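Side-chain contacts in phytase (Citrobacter braakii, PDB 3ZHC), which is an enzyme of the histidine phosphatase superfamily, branch 2, with a mixed central sheet flanked by helices: residues R85-F88 and T89-G92; G172-E175 and L176-R180. The protein carries 2 engineered substitutions. All coordinates share one frame; numbering follows the deposited sequence.

Interaction 1: R85-F88 and T89-G92; sequences RLWF and TSKG
T89 and R85, S90 and W87, and K91 and W87 pair up in the last turn of helix 71-90, which closes in a Schellman motif. G92 ends the helix with a positive phi of 82°, and its amide N turns back to T89 O at 3.1 Å. Backbone hydrogen bonds run through the turn from T89 N to R85 O, from S90 N to L86 O at 3.0 Å and from K91 N to W87 O, the last of these stretched to 3.3 Å.

Two hydroxyls add bonds to carbonyls that already accept a backbone N-H. With OG1 placed beside its own backbone N (chi1 -63°), T89 donates back to R85 O at 2.7 Å. The hydroxyl and T89 N reach this oxygen from opposite faces of the carbonyl plane, gripping it between them. S90 works differently: OG stands between its backbone N and carbonyl carbon and donates to W87 O at 2.8 Å, on the same face of that carbonyl as K91 N. The guanidinium of R85 leads off elsewhere, its NH1 hydrogen-bonding L126 O.

Nonpolar contact is made mainly by the aliphatic chain of K91, which crosses W87 on a slant. K91 CG lies over the centre of the six-membered ring of W87, 4.2 Å from its centroid, in a CH-pi contact, so that methylene carbons rather than the charged end rest against the indole. W87 also meets K395 in a cation-pi contact, while F88 packs inward on L30, V33 and I35 of strand 28-38. A bend at chi2 (-62°) carries the lysine chain along the indole and sets K91 CE 3.6 Å from W87 NE1.

Interaction 2: G172-E175 and L176-R180; sequences GNIE and LYTQR. With FMT (formic acid), chain N.
The side-chain amide of N173 meets the isobutyl group of L176 obliquely, neither squarely over a face nor at an edge: the nearest atoms are L176 CD1 and N173 OD1, 3.1 Å apart, with L176 CG beside both OD1 and ND2. The flat amide of Q179 instead turns one face to the main chain, with E175 O above it, 3.0 Å from Q179 CD. That close approach has no hydrogen-bond geometry. N173 and Q179 each have a second conformer, so both placements are somewhat doubtful. Formic acid, probably a crystallisation component, is the third flat group; I174 CG2 lies over one of its faces, 4.1 Å from the formic acid C, and E175 CG comes in obliquely.

T178 OG1 donates to O1 of the formic acid at 2.7 Å. Its chi1 of -60° sets the hydroxyl beside the backbone N, facing the formic acid. T178 OG1 is also hydrogen-bonded to W232 NE1, and S217 N also binds the formic acid.

These side chains sit on the first turns of helix 174-180, with N173 at the N-cap position but its side chain making no capping bond. N173 O receives weak bonds from L176 N and Y177 N. The turn is firmer further on, where T178 N reaches I174 O at 2.7 Å and Q179 N reaches E175 O at 2.9 Å.

On its inner side, Y177 packs on A273 and L277 of helix 260-280 and meets the ring of W232 from helix 231-247, while I174 rests on L219 and L228, the latter just beyond strand 225-227.

Interactions 1 and 2 follow one another in series along the chain, the first at the C-terminal end of helix 71-90 and the second taking in the whole short helix 174-180 and the residues leading into it. Their centres are 47 Å apart, on opposite sides of the chain's centre, and their nearest atoms remain about 31 Å from each other. Both belong to the histidine phosphatase part of the chain. The 85-92 turn packs beside strand 28-38 of the mixed sheet, whereas 172-180 packs against helix 260-280, W232 of helix 231-247 and the loops round the small hairpin 220-222/225-227. Across the dimer their helices do come together: R180 packs on P71, in helix 71-90 of the second subunit.

Interaction 1: R85-F88 and T89-G92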
ATOM      1  N   ARG B  85       9.421  26.619  12.153  1.00 24.21           N
ATOM      2  CA  ARG B  85       9.691  27.733  13.098  1.00 24.74           C
ATOM      3  C   ARG B  85       8.641  27.744  14.219  1.00 24.80           C
ATOM      4  O   ARG B  85       8.988  27.759  15.388  1.00 24.64           O
ATOM      5  CB  ARG B  85       9.686  29.090  12.378  1.00 24.96           C
ATOM      6  CG  ARG B  85       9.946  30.340  13.284  1.00 26.11           C
ATOM      7  CD  ARG B  85       9.457  31.642  12.605  1.00 27.71           C
ATOM      8  NE  ARG B  85       9.533  32.789  13.523  1.00 29.09           N
ATOM      9  CZ  ARG B  85      10.647  33.502  13.804  1.00 30.47           C
ATOM     10  NH1 ARG B  85      11.846  33.207  13.240  1.00 30.93           N
ATOM     11  NH2 ARG B  85      10.573  34.532  14.669  1.00 31.00           N
ATOM     12  N   LEU B  86       7.362  27.735  13.824  1.00 25.07           N
ATOM     13  CA  LEU B  86       6.223  27.741  14.772  1.00 25.31           C
ATOM     14  C   LEU B  86       6.201  26.499  15.652  1.00 25.72           C
ATOM     15  O   LEU B  86       5.971  26.596  16.861  1.00 25.64           O
ATOM     16  CB  LEU B  86       4.885  27.871  14.021  1.00 25.19           C
ATOM     17  CG  LEU B  86       4.662  29.192  13.255  1.00 25.05           C
ATOM     18  CD1 LEU B  86       3.565  29.063  12.224  1.00 24.42           C
ATOM     19  CD2 LEU B  86       4.377  30.366  14.244  1.00 24.63           C
ATOM     20  N   TRP B  87       6.449  25.333  15.047  1.00 26.33           N
ATOM     21  CA  TRP B  87       6.429  24.066  15.785  1.00 26.80           C
ATOM     22  C   TRP B  87       7.620  23.961  16.758  1.00 27.05           C
ATOM     23  O   TRP B  87       7.423  23.622  17.919  1.00 26.97           O
ATOM     24  CB  TRP B  87       6.385  22.857  14.838  1.00 26.88           C
ATOM     25  CG  TRP B  87       6.046  21.621  15.558  1.00 27.50           C
ATOM     26  CD1 TRP B  87       4.797  21.238  16.000  1.00 28.12           C
ATOM     27  CD2 TRP B  87       6.941  20.594  15.946  1.00 27.85           C
ATOM     28  NE1 TRP B  87       4.874  20.032  16.635  1.00 28.39           N
ATOM     29  CE2 TRP B  87       6.179  19.608  16.620  1.00 28.22           C
ATOM     30  CE3 TRP B  87       8.317  20.400  15.793  1.00 28.31           C
ATOM     31  CZ2 TRP B  87       6.750  18.445  17.138  1.00 28.55           C
ATOM     32  CZ3 TRP B  87       8.893  19.238  16.309  1.00 28.53           C
ATOM     33  CH2 TRP B  87       8.108  18.275  16.974  1.00 28.82           C
ATOM     34  N   PHE B  88       8.834  24.255  16.279  1.00 27.45           N
ATOM     35  CA  PHE B  88      10.041  24.227  17.154  1.00 27.87           C
ATOM     36  C   PHE B  88       9.989  25.275  18.295  1.00 28.14           C
ATOM     37  O   PHE B  88      10.520  25.033  19.391  1.00 28.02           O
ATOM     38  CB  PHE B  88      11.353  24.407  16.355  1.00 27.85           C
ATOM     39  CG  PHE B  88      11.695  23.245  15.412  1.00 28.30           C
ATOM     40  CD1 PHE B  88      11.474  21.894  15.775  1.00 28.72           C
ATOM     41  CD2 PHE B  88      12.271  23.507  14.163  1.00 28.78           C
ATOM     42  CE1 PHE B  88      11.805  20.843  14.893  1.00 29.05           C
ATOM     43  CE2 PHE B  88      12.606  22.460  13.280  1.00 29.13           C
ATOM     44  CZ  PHE B  88      12.370  21.127  13.646  1.00 29.13           C
ATOM     45  N   THR B  89       9.353  26.419  18.023  1.00 28.55           N
ATOM     46  CA  THR B  89       9.179  27.485  19.023  1.00 28.87           C
ATOM     47  C   THR B  89       8.155  27.075  20.097  1.00 29.22           C
ATOM     48  O   THR B  89       8.375  27.341  21.278  1.00 29.31           O
ATOM     49  CB  THR B  89       8.799  28.857  18.350  1.00 28.90           C
ATOM     50  OG1 THR B  89       9.868  29.281  17.491  1.00 28.57           O
ATOM     51  CG2 THR B  89       8.535  29.944  19.397  1.00 28.97           C
ATOM     52  N   SER B  90       7.057  26.426  19.685  1.00 29.65           N
ATOM     53  CA  SER B  90       6.021  25.963  20.632  1.00 30.07           C
ATOM     54  C   SER B  90       6.530  24.874  21.600  1.00 30.46           C
ATOM     55  O   SER B  90       6.010  24.749  22.704  1.00 30.42           O
ATOM     56  CB  SER B  90       4.787  25.443  19.893  1.00 30.03           C
ATOM     57  OG  SER B  90       5.056  24.207  19.264  1.00 30.31           O
ATOM     58  N   LYS B  91       7.529  24.095  21.158  1.00 30.99           N
ATOM     59  CA  LYS B  91       8.164  23.057  21.990  1.00 31.45           C
ATOM     60  C   LYS B  91       9.391  23.579  22.757  1.00 31.79           C
ATOM     61  O   LYS B  91       9.992  22.826  23.510  1.00 31.93           O
ATOM     62  CB  LYS B  91       8.579  21.844  21.130  1.00 31.54           C
ATOM     63  CG  LYS B  91       7.459  21.216  20.282  1.00 31.68           C
ATOM     64  CD  LYS B  91       6.332  20.677  21.103  1.00 32.10           C
ATOM     65  CE  LYS B  91       5.235  20.123  20.215  1.00 32.29           C
ATOM     66  NZ  LYS B  91       4.017  19.831  20.997  1.00 32.65           N
ATOM     67  N   GLY B  92       9.757  24.854  22.562  1.00 32.26           N
ATOM     68  CA  GLY B  92      10.901  25.467  23.253  1.00 32.70           C
ATOM     69  C   GLY B  92      12.292  25.210  22.675  1.00 33.13           C
ATOM     70  O   GLY B  92      13.284  25.595  23.295  1.00 33.29           O
TER

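Interaction 2: G172-E175 and L176-R180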
ATOM      1  N   GLY B 172      14.181 -12.304  -8.526  1.00 23.34           N
ATOM      2  CA  GLY B 172      15.115 -13.169  -9.290  1.00 23.47           C
ATOM      3  C   GLY B 172      15.278 -12.743 -10.745  1.00 23.67           C
ATOM      4  O   GLY B 172      16.280 -13.112 -11.395  1.00 23.74           O
ATOM      5  N   ASN B 173      14.290 -11.980 -11.262  1.00 23.81           N
ATOM      6  CA  ASN B 173      14.358 -11.407 -12.621  0.50 23.86           C
ATOM      7  C   ASN B 173      13.450 -10.182 -12.734  1.00 23.87           C
ATOM      8  O   ASN B 173      12.361 -10.133 -12.167  1.00 23.76           O
ATOM      9  CB  ASN B 173      14.114 -12.444 -13.755  0.50 23.87           C
ATOM     10  CG  ASN B 173      12.937 -13.331 -13.513  0.50 24.03           C
ATOM     11  OD1 ASN B 173      12.734 -13.827 -12.415  0.50 24.46           O
ATOM     12  ND2 ASN B 173      12.150 -13.557 -14.560  0.50 24.06           N
ATOM     13  N   ILE B 174      13.944  -9.169 -13.463  1.00 23.96           N
ATOM     14  CA  ILE B 174      13.219  -7.885 -13.627  1.00 23.93           C
ATOM     15  C   ILE B 174      11.851  -8.111 -14.275  1.00 23.97           C
ATOM     16  O   ILE B 174      10.875  -7.481 -13.874  1.00 23.91           O
ATOM     17  CB  ILE B 174      14.047  -6.823 -14.440  1.00 23.93           C
ATOM     18  CG1 ILE B 174      15.425  -6.532 -13.769  1.00 23.86           C
ATOM     19  CG2 ILE B 174      13.266  -5.538 -14.603  1.00 23.93           C
ATOM     20  CD1 ILE B 174      15.345  -6.095 -12.326  1.00 23.44           C
ATOM     21  N   GLU B 175      11.788  -9.024 -15.261  1.00 24.02           N
ATOM     22  CA  GLU B 175      10.508  -9.367 -15.940  1.00 24.11           C
ATOM     23  C   GLU B 175       9.398  -9.736 -14.947  1.00 23.93           C
ATOM     24  O   GLU B 175       8.268  -9.327 -15.143  1.00 23.86           O
ATOM     25  CB  GLU B 175      10.710 -10.476 -16.984  1.00 24.24           C
ATOM     26  CG  GLU B 175      11.537 -10.001 -18.203  1.00 24.99           C
ATOM     27  CD  GLU B 175      11.777 -11.092 -19.264  1.00 26.06           C
ATOM     28  OE1 GLU B 175      11.505 -12.287 -18.987  1.00 26.87           O
ATOM     29  OE2 GLU B 175      12.244 -10.740 -20.380  1.00 26.33           O
ATOM     30  N   LEU B 176       9.730 -10.497 -13.879  1.00 23.82           N
ATOM     31  CA  LEU B 176       8.740 -10.804 -12.798  1.00 23.73           C
ATOM     32  C   LEU B 176       8.332  -9.536 -12.032  1.00 23.54           C
ATOM     33  O   LEU B 176       7.179  -9.398 -11.633  1.00 23.48           O
ATOM     34  CB  LEU B 176       9.262 -11.855 -11.802  1.00 23.88           C
ATOM     35  CG  LEU B 176       9.460 -13.301 -12.280  1.00 24.13           C
ATOM     36  CD1 LEU B 176       9.967 -14.152 -11.115  1.00 24.38           C
ATOM     37  CD2 LEU B 176       8.201 -13.912 -12.890  1.00 24.35           C
ATOM     38  N   TYR B 177       9.286  -8.619 -11.829  1.00 23.25           N
ATOM     39  CA  TYR B 177       9.001  -7.318 -11.199  1.00 23.09           C
ATOM     40  C   TYR B 177       8.094  -6.493 -12.143  1.00 23.00           C
ATOM     41  O   TYR B 177       7.174  -5.845 -11.696  1.00 22.98           O
ATOM     42  CB  TYR B 177      10.301  -6.574 -10.876  1.00 23.08           C
ATOM     43  CG  TYR B 177      10.237  -5.582  -9.738  1.00 22.82           C
ATOM     44  CD1 TYR B 177       9.980  -6.013  -8.427  1.00 22.80           C
ATOM     45  CD2 TYR B 177      10.466  -4.214  -9.951  1.00 22.95           C
ATOM     46  CE1 TYR B 177       9.931  -5.118  -7.361  1.00 22.95           C
ATOM     47  CE2 TYR B 177      10.419  -3.290  -8.877  1.00 23.02           C
ATOM     48  CZ  TYR B 177      10.149  -3.761  -7.580  1.00 23.25           C
ATOM     49  OH  TYR B 177      10.098  -2.889  -6.508  1.00 24.03           O
ATOM     50  N   THR B 178       8.372  -6.542 -13.453  1.00 22.82           N
ATOM     51  CA  THR B 178       7.518  -5.892 -14.458  1.00 22.71           C
ATOM     52  C   THR B 178       6.073  -6.464 -14.395  1.00 22.67           C
ATOM     53  O   THR B 178       5.120  -5.673 -14.391  1.00 22.70           O
ATOM     54  CB  THR B 178       8.118  -5.996 -15.872  1.00 22.69           C
ATOM     55  OG1 THR B 178       9.400  -5.348 -15.881  1.00 22.53           O
ATOM     56  CG2 THR B 178       7.199  -5.346 -16.914  1.00 22.67           C
ATOM     57  N   GLN B 179       5.927  -7.818 -14.331  1.00 22.61           N
ATOM     58  CA  GLN B 179       4.577  -8.454 -14.207  0.50 22.60           C
ATOM     59  C   GLN B 179       3.822  -7.958 -12.968  1.00 22.51           C
ATOM     60  O   GLN B 179       2.600  -7.798 -13.001  1.00 22.53           O
ATOM     61  CB  GLN B 179       4.622 -10.002 -14.210  0.50 22.66           C
ATOM     62  CG  GLN B 179       4.517 -10.621 -15.607  0.50 22.91           C
ATOM     63  CD  GLN B 179       5.833 -10.705 -16.305  0.50 23.12           C
ATOM     64  OE1 GLN B 179       6.068 -10.024 -17.308  0.50 23.51           O
ATOM     65  NE2 GLN B 179       6.729 -11.540 -15.775  0.50 23.18           N
ATOM     66  N   ARG B 180       4.552  -7.715 -11.892  1.00 22.30           N
ATOM     67  CA  ARG B 180       3.968  -7.214 -10.647  1.00 22.16           C
ATOM     68  C   ARG B 180       3.359  -5.800 -10.794  1.00 21.66           C
ATOM     69  O   ARG B 180       2.365  -5.479 -10.139  1.00 21.69           O
ATOM     70  CB  ARG B 180       5.031  -7.231  -9.547  1.00 22.31           C
ATOM     71  CG  ARG B 180       4.487  -7.084  -8.150  1.00 23.29           C
ATOM     72  CD  ARG B 180       5.308  -7.909  -7.130  1.00 24.26           C
ATOM     73  NE  ARG B 180       6.315  -7.186  -6.417  1.00 25.52           N
ATOM     74  CZ  ARG B 180       7.181  -7.758  -5.565  1.00 26.10           C
ATOM     75  NH1 ARG B 180       7.156  -9.093  -5.332  1.00 26.50           N
ATOM     76  NH2 ARG B 180       8.084  -7.000  -4.947  1.00 26.24           N
TER
HETATM   77  C   FMT N1412      11.440  -6.201 -18.235  1.00 24.39           C
HETATM   78  O1  FMT N1412      10.729  -5.202 -18.225  1.00 24.24           O
HETATM   79  O2  FMT N1412      12.289  -6.371 -19.100  1.00 24.53           O